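Local coordinates for alpha-1,2-Mannosidase (Trichoderma reesei, PDB 1HCU), which probably trims alpha-1,2-linked mannose residues from high-mannose N-glycans, as a calcium-dependent glycosidase of family 47, at residues Pro392-Tyr400 and Trp410-Ile421. Residues are numbered along the deposited sequence; the frame is centred on the assembly and turned at random.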
ATOM      1  N   PRO A 392      -2.187   2.824  -6.382  1.00 12.53           N
ATOM      2  CA  PRO A 392      -3.057   1.666  -6.576  1.00 11.66           C
ATOM      3  C   PRO A 392      -4.223   1.482  -5.609  1.00 12.65           C
ATOM      4  O   PRO A 392      -5.064   0.604  -5.814  1.00 13.36           O
ATOM      5  CB  PRO A 392      -2.078   0.522  -6.446  1.00 10.22           C
ATOM      6  CG  PRO A 392      -1.273   0.989  -5.226  1.00 11.65           C
ATOM      7  CD  PRO A 392      -1.107   2.504  -5.426  1.00 10.89           C
ATOM      8  N   GLU A 393      -4.276   2.293  -4.563  1.00 11.84           N
ATOM      9  CA  GLU A 393      -5.308   2.139  -3.549  1.00 12.45           C
ATOM     10  C   GLU A 393      -6.740   1.885  -4.004  1.00 12.43           C
ATOM     11  O   GLU A 393      -7.440   1.076  -3.405  1.00 13.75           O
ATOM     12  CB  GLU A 393      -5.288   3.334  -2.599  1.00 12.83           C
ATOM     13  CG  GLU A 393      -3.999   3.447  -1.804  1.00 16.07           C
ATOM     14  CD  GLU A 393      -2.889   4.113  -2.588  1.00 17.32           C
ATOM     15  OE1 GLU A 393      -1.734   4.077  -2.123  1.00 21.97           O
ATOM     16  OE2 GLU A 393      -3.167   4.677  -3.659  1.00 16.77           O
ATOM     17  N   THR A 394      -7.185   2.568  -5.049  1.00 12.02           N
ATOM     18  CA  THR A 394      -8.548   2.396  -5.524  1.00 11.11           C
ATOM     19  C   THR A 394      -8.748   1.056  -6.235  1.00 11.95           C
ATOM     20  O   THR A 394      -9.746   0.354  -5.994  1.00  9.52           O
ATOM     21  CB  THR A 394      -8.933   3.584  -6.419  1.00 12.11           C
ATOM     22  OG1 THR A 394      -8.946   4.774  -5.620  1.00 10.90           O
ATOM     23  CG2 THR A 394     -10.303   3.383  -7.038  1.00 12.64           C
ATOM     24  N   LEU A 395      -7.793   0.700  -7.092  1.00  9.77           N
ATOM     25  CA  LEU A 395      -7.838  -0.572  -7.797  1.00  9.58           C
ATOM     26  C   LEU A 395      -7.782  -1.657  -6.730  1.00 10.61           C
ATOM     27  O   LEU A 395      -8.375  -2.730  -6.875  1.00 11.74           O
ATOM     28  CB  LEU A 395      -6.639  -0.702  -8.737  1.00  9.31           C
ATOM     29  CG  LEU A 395      -6.674   0.206  -9.967  1.00  9.89           C
ATOM     30  CD1 LEU A 395      -5.267   0.346 -10.510  1.00 11.13           C
ATOM     31  CD2 LEU A 395      -7.631  -0.372 -11.026  1.00  8.04           C
ATOM     32  N   GLU A 396      -7.075  -1.358  -5.643  1.00 10.93           N
ATOM     33  CA  GLU A 396      -6.951  -2.295  -4.535  1.00 12.00           C
ATOM     34  C   GLU A 396      -8.326  -2.527  -3.920  1.00 11.76           C
ATOM     35  O   GLU A 396      -8.770  -3.667  -3.789  1.00 10.35           O
ATOM     36  CB  GLU A 396      -6.006  -1.733  -3.466  1.00 13.61           C
ATOM     37  CG  GLU A 396      -5.717  -2.662  -2.290  1.00 14.66           C
ATOM     38  CD  GLU A 396      -4.738  -2.033  -1.310  1.00 15.07           C
ATOM     39  OE1 GLU A 396      -3.997  -1.123  -1.732  1.00 18.56           O
ATOM     40  OE2 GLU A 396      -4.697  -2.443  -0.129  1.00 15.47           O
ATOM     41  N   SER A 397      -9.006  -1.447  -3.551  1.00 10.00           N
ATOM     42  CA  SER A 397     -10.314  -1.595  -2.933  1.00 12.25           C
ATOM     43  C   SER A 397     -11.350  -2.237  -3.852  1.00 12.41           C
ATOM     44  O   SER A 397     -12.153  -3.051  -3.399  1.00 11.59           O
ATOM     45  CB  SER A 397     -10.805  -0.250  -2.400  1.00 11.25           C
ATOM     46  OG  SER A 397     -10.012   0.133  -1.289  1.00 10.61           O
ATOM     47  N   LEU A 398     -11.323  -1.885  -5.134  1.00 12.29           N
ATOM     48  CA  LEU A 398     -12.253  -2.469  -6.081  1.00 12.48           C
ATOM     49  C   LEU A 398     -11.995  -3.970  -6.137  1.00 14.16           C
ATOM     50  O   LEU A 398     -12.931  -4.772  -6.188  1.00 16.80           O
ATOM     51  CB  LEU A 398     -12.063  -1.854  -7.468  1.00 12.30           C
ATOM     52  CG  LEU A 398     -12.470  -0.379  -7.580  1.00 13.85           C
ATOM     53  CD1 LEU A 398     -11.992   0.180  -8.916  1.00 12.01           C
ATOM     54  CD2 LEU A 398     -13.985  -0.251  -7.442  1.00  9.04           C
ATOM     55  N   TYR A 399     -10.723  -4.351  -6.121  1.00 12.88           N
ATOM     56  CA  TYR A 399     -10.367  -5.759  -6.156  1.00 12.57           C
ATOM     57  C   TYR A 399     -11.010  -6.509  -4.986  1.00 13.99           C
ATOM     58  O   TYR A 399     -11.678  -7.523  -5.196  1.00 15.29           O
ATOM     59  CB  TYR A 399      -8.842  -5.922  -6.148  1.00 11.27           C
ATOM     60  CG  TYR A 399      -8.380  -7.335  -5.889  1.00 13.35           C
ATOM     61  CD1 TYR A 399      -7.823  -7.684  -4.659  1.00 13.34           C
ATOM     62  CD2 TYR A 399      -8.531  -8.334  -6.850  1.00 10.66           C
ATOM     63  CE1 TYR A 399      -7.435  -8.987  -4.392  1.00 12.52           C
ATOM     64  CE2 TYR A 399      -8.145  -9.648  -6.589  1.00 10.37           C
ATOM     65  CZ  TYR A 399      -7.600  -9.966  -5.359  1.00 12.11           C
ATOM     66  OH  TYR A 399      -7.234 -11.265  -5.073  1.00 13.76           O
ATOM     67  N   TYR A 400     -10.829  -6.013  -3.760  1.00 13.96           N
ATOM     68  CA  TYR A 400     -11.428  -6.669  -2.595  1.00 13.12           C
ATOM     69  C   TYR A 400     -12.951  -6.750  -2.713  1.00 15.17           C
ATOM     70  O   TYR A 400     -13.551  -7.778  -2.360  1.00 16.11           O
ATOM     71  CB  TYR A 400     -11.084  -5.940  -1.295  1.00 11.20           C
ATOM     72  CG  TYR A 400      -9.711  -6.243  -0.736  1.00 10.69           C
ATOM     73  CD1 TYR A 400      -8.604  -5.477  -1.101  1.00  8.89           C
ATOM     74  CD2 TYR A 400      -9.523  -7.289   0.181  1.00 10.81           C
ATOM     75  CE1 TYR A 400      -7.345  -5.735  -0.569  1.00  8.81           C
ATOM     76  CE2 TYR A 400      -8.262  -7.560   0.719  1.00 10.82           C
ATOM     77  CZ  TYR A 400      -7.179  -6.772   0.339  1.00  9.79           C
ATOM     78  OH  TYR A 400      -5.939  -6.994   0.883  1.00 11.11           O
ATOM     79  N   TRP A 410     -17.963  -5.019 -10.310  1.00 13.93           N
ATOM     80  CA  TRP A 410     -16.715  -4.499  -9.766  1.00 14.23           C
ATOM     81  C   TRP A 410     -15.585  -4.607 -10.765  1.00 14.25           C
ATOM     82  O   TRP A 410     -14.738  -3.719 -10.853  1.00 11.83           O
ATOM     83  CB  TRP A 410     -16.360  -5.221  -8.458  1.00 12.59           C
ATOM     84  CG  TRP A 410     -17.391  -4.978  -7.391  1.00 12.54           C
ATOM     85  CD1 TRP A 410     -18.372  -5.836  -6.993  1.00 11.89           C
ATOM     86  CD2 TRP A 410     -17.593  -3.765  -6.646  1.00 11.36           C
ATOM     87  NE1 TRP A 410     -19.174  -5.239  -6.052  1.00 12.47           N
ATOM     88  CE2 TRP A 410     -18.721  -3.968  -5.820  1.00  9.99           C
ATOM     89  CE3 TRP A 410     -16.932  -2.527  -6.599  1.00 11.12           C
ATOM     90  CZ2 TRP A 410     -19.206  -2.980  -4.954  1.00 12.44           C
ATOM     91  CZ3 TRP A 410     -17.414  -1.544  -5.737  1.00 10.62           C
ATOM     92  CH2 TRP A 410     -18.541  -1.778  -4.927  1.00 10.54           C
ATOM     93  N   GLN A 411     -15.574  -5.693 -11.527  1.00 14.74           N
ATOM     94  CA  GLN A 411     -14.549  -5.853 -12.538  1.00 15.00           C
ATOM     95  C   GLN A 411     -14.714  -4.748 -13.570  1.00 14.40           C
ATOM     96  O   GLN A 411     -13.728  -4.219 -14.073  1.00 15.12           O
ATOM     97  CB  GLN A 411     -14.675  -7.207 -13.211  1.00 14.90           C
ATOM     98  CG  GLN A 411     -14.435  -8.351 -12.278  1.00 17.51           C
ATOM     99  CD  GLN A 411     -14.588  -9.669 -12.974  1.00 17.92           C
ATOM    100  OE1 GLN A 411     -15.661  -9.983 -13.486  1.00 20.97           O
ATOM    101  NE2 GLN A 411     -13.517 -10.450 -13.010  1.00 17.82           N
ATOM    102  N   ASP A 412     -15.958  -4.394 -13.880  1.00 14.32           N
ATOM    103  CA  ASP A 412     -16.212  -3.341 -14.866  1.00 16.85           C
ATOM    104  C   ASP A 412     -15.683  -1.999 -14.365  1.00 15.80           C
ATOM    105  O   ASP A 412     -15.092  -1.235 -15.128  1.00 17.05           O
ATOM    106  CB  ASP A 412     -17.711  -3.233 -15.178  1.00 16.53           C
ATOM    107  CG  ASP A 412     -18.255  -4.464 -15.892  1.00 20.48           C
ATOM    108  OD1 ASP A 412     -19.483  -4.691 -15.830  1.00 23.69           O
ATOM    109  OD2 ASP A 412     -17.466  -5.203 -16.521  1.00 20.95           O
ATOM    110  N   LEU A 413     -15.885  -1.716 -13.082  1.00 14.67           N
ATOM    111  CA  LEU A 413     -15.401  -0.466 -12.516  1.00 14.17           C
ATOM    112  C   LEU A 413     -13.877  -0.429 -12.576  1.00 13.73           C
ATOM    113  O   LEU A 413     -13.293   0.570 -12.989  1.00 14.05           O
ATOM    114  CB  LEU A 413     -15.877  -0.311 -11.069  1.00 13.20           C
ATOM    115  CG  LEU A 413     -17.397  -0.262 -10.911  1.00 15.15           C
ATOM    116  CD1 LEU A 413     -17.742  -0.139  -9.437  1.00 14.91           C
ATOM    117  CD2 LEU A 413     -17.971   0.908 -11.711  1.00 13.64           C
ATOM    118  N   ALA A 414     -13.240  -1.527 -12.177  1.00 13.24           N
ATOM    119  CA  ALA A 414     -11.781  -1.618 -12.200  1.00 14.42           C
ATOM    120  C   ALA A 414     -11.267  -1.419 -13.622  1.00 14.98           C
ATOM    121  O   ALA A 414     -10.270  -0.722 -13.846  1.00 13.36           O
ATOM    122  CB  ALA A 414     -11.328  -2.974 -11.671  1.00 11.21           C
ATOM    123  N   TRP A 415     -11.964  -2.035 -14.575  1.00 15.04           N
ATOM    124  CA  TRP A 415     -11.607  -1.945 -15.985  1.00 16.69           C
ATOM    125  C   TRP A 415     -11.706  -0.493 -16.432  1.00 17.91           C
ATOM    126  O   TRP A 415     -10.847   0.003 -17.163  1.00 17.92           O
ATOM    127  CB  TRP A 415     -12.547  -2.820 -16.825  1.00 17.53           C
ATOM    128  CG  TRP A 415     -12.250  -2.794 -18.289  1.00 19.32           C
ATOM    129  CD1 TRP A 415     -13.112  -2.459 -19.294  1.00 19.69           C
ATOM    130  CD2 TRP A 415     -11.002  -3.107 -18.919  1.00 20.06           C
ATOM    131  NE1 TRP A 415     -12.478  -2.545 -20.510  1.00 20.24           N
ATOM    132  CE2 TRP A 415     -11.182  -2.940 -20.309  1.00 20.45           C
ATOM    133  CE3 TRP A 415      -9.746  -3.514 -18.445  1.00 20.69           C
ATOM    134  CZ2 TRP A 415     -10.156  -3.166 -21.231  1.00 21.91           C
ATOM    135  CZ3 TRP A 415      -8.723  -3.741 -19.363  1.00 22.33           C
ATOM    136  CH2 TRP A 415      -8.936  -3.564 -20.740  1.00 21.34           C
ATOM    137  N   GLU A 416     -12.757   0.191 -15.995  1.00 18.62           N
ATOM    138  CA  GLU A 416     -12.919   1.593 -16.346  1.00 20.25           C
ATOM    139  C   GLU A 416     -11.762   2.371 -15.733  1.00 19.23           C
ATOM    140  O   GLU A 416     -11.270   3.330 -16.333  1.00 19.59           O
ATOM    141  CB  GLU A 416     -14.252   2.135 -15.824  1.00 22.68           C
ATOM    142  CG  GLU A 416     -15.473   1.636 -16.582  1.00 28.91           C
ATOM    143  CD  GLU A 416     -16.777   1.952 -15.863  1.00 31.98           C
ATOM    144  OE1 GLU A 416     -16.888   3.061 -15.291  1.00 34.94           O
ATOM    145  OE2 GLU A 416     -17.691   1.095 -15.878  1.00 34.93           O
ATOM    146  N   ALA A 417     -11.325   1.944 -14.547  1.00 17.75           N
ATOM    147  CA  ALA A 417     -10.214   2.595 -13.854  1.00 17.52           C
ATOM    148  C   ALA A 417      -8.888   2.366 -14.593  1.00 16.85           C
ATOM    149  O   ALA A 417      -8.168   3.329 -14.873  1.00 16.08           O
ATOM    150  CB  ALA A 417     -10.115   2.094 -12.406  1.00 18.07           C
ATOM    151  N   LEU A 418      -8.567   1.110 -14.917  1.00 15.34           N
ATOM    152  CA  LEU A 418      -7.327   0.823 -15.640  1.00 15.17           C
ATOM    153  C   LEU A 418      -7.327   1.568 -16.978  1.00 15.48           C
ATOM    154  O   LEU A 418      -6.347   2.224 -17.318  1.00 15.95           O
ATOM    155  CB  LEU A 418      -7.140  -0.687 -15.906  1.00 16.84           C
ATOM    156  CG  LEU A 418      -5.890  -0.993 -16.771  1.00 20.24           C
ATOM    157  CD1 LEU A 418      -4.687  -1.304 -15.891  1.00 17.01           C
ATOM    158  CD2 LEU A 418      -6.154  -2.151 -17.709  1.00 19.84           C
ATOM    159  N   SER A 419      -8.430   1.480 -17.724  1.00 14.48           N
ATOM    160  CA  SER A 419      -8.532   2.154 -19.023  1.00 14.57           C
ATOM    161  C   SER A 419      -8.282   3.659 -18.943  1.00 13.03           C
ATOM    162  O   SER A 419      -7.539   4.217 -19.759  1.00 13.69           O
ATOM    163  CB  SER A 419      -9.909   1.916 -19.655  1.00 14.58           C
ATOM    164  OG  SER A 419     -10.148   0.539 -19.851  1.00 16.72           O
ATOM    165  N   ALA A 420      -8.913   4.320 -17.977  1.00 11.24           N
ATOM    166  CA  ALA A 420      -8.723   5.758 -17.815  1.00 11.88           C
ATOM    167  C   ALA A 420      -7.254   6.042 -17.517  1.00 12.62           C
ATOM    168  O   ALA A 420      -6.660   6.972 -18.072  1.00 15.93           O
ATOM    169  CB  ALA A 420      -9.603   6.293 -16.693  1.00  7.11           C
ATOM    170  N   ILE A 421      -6.667   5.225 -16.650  1.00 13.51           N
ATOM    171  CA  ILE A 421      -5.268   5.377 -16.272  1.00 14.71           C
ATOM    172  C   ILE A 421      -4.309   5.254 -17.460  1.00 16.89           C
ATOM    173  O   ILE A 421      -3.453   6.114 -17.657  1.00 18.19           O
ATOM    174  CB  ILE A 421      -4.869   4.334 -15.197  1.00 14.03           C
ATOM    175  CG1 ILE A 421      -5.568   4.663 -13.874  1.00 12.26           C
ATOM    176  CG2 ILE A 421      -3.355   4.295 -15.036  1.00 13.04           C
ATOM    177  CD1 ILE A 421      -5.348   3.629 -12.788  1.00  7.69           C
TER
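Leu398 lies against Ala414 and the edge of Trp410 where helices 393-405 and 408-425 pack as an antiparallel helical hairpin of the (alpha/alpha)7 barrel of family 47 mannosidases. The axes of the two segments approach to 9.1 Å at an angle of 165°, and no hydrogen bond crosses between them. The two methyls of Leu398 divide the work: CD1 lies 3.7 Å from Ala414 CA, against the backbone with Ala414 CB close by, whereas CD2 meets the Trp410 indole at its edge, in the ring plane, 3.8 Å from CE3, and also touches Leu413 CB. Replacing Leu398 with an alanine would probably open a gap over Ala414 and strip the Trp410 edge of this methyl contact. One turn earlier, Leu395 is a knob in the hole formed by Ala414, Ala417, Leu418 and Ile421. Its chi1 of -71° sets CG anti to the carbonyl carbon, and the methyls, rather than CB, come near the partner helix, CD2 resting 3.8 Å from Ala417 CB. Farther out, helix 326-344 packs on Trp410 and Leu413 through Ile333 and Phe340, while Ser397 OG is hydrogen-bonded to Ser310 O and Gly314 N. Helix 393-405 begins with Glu393, a predicted active-site residue. Toward that end, Leu395 and Ile421 meet tip to tip, CD1 to CD1, at 4.0 Å.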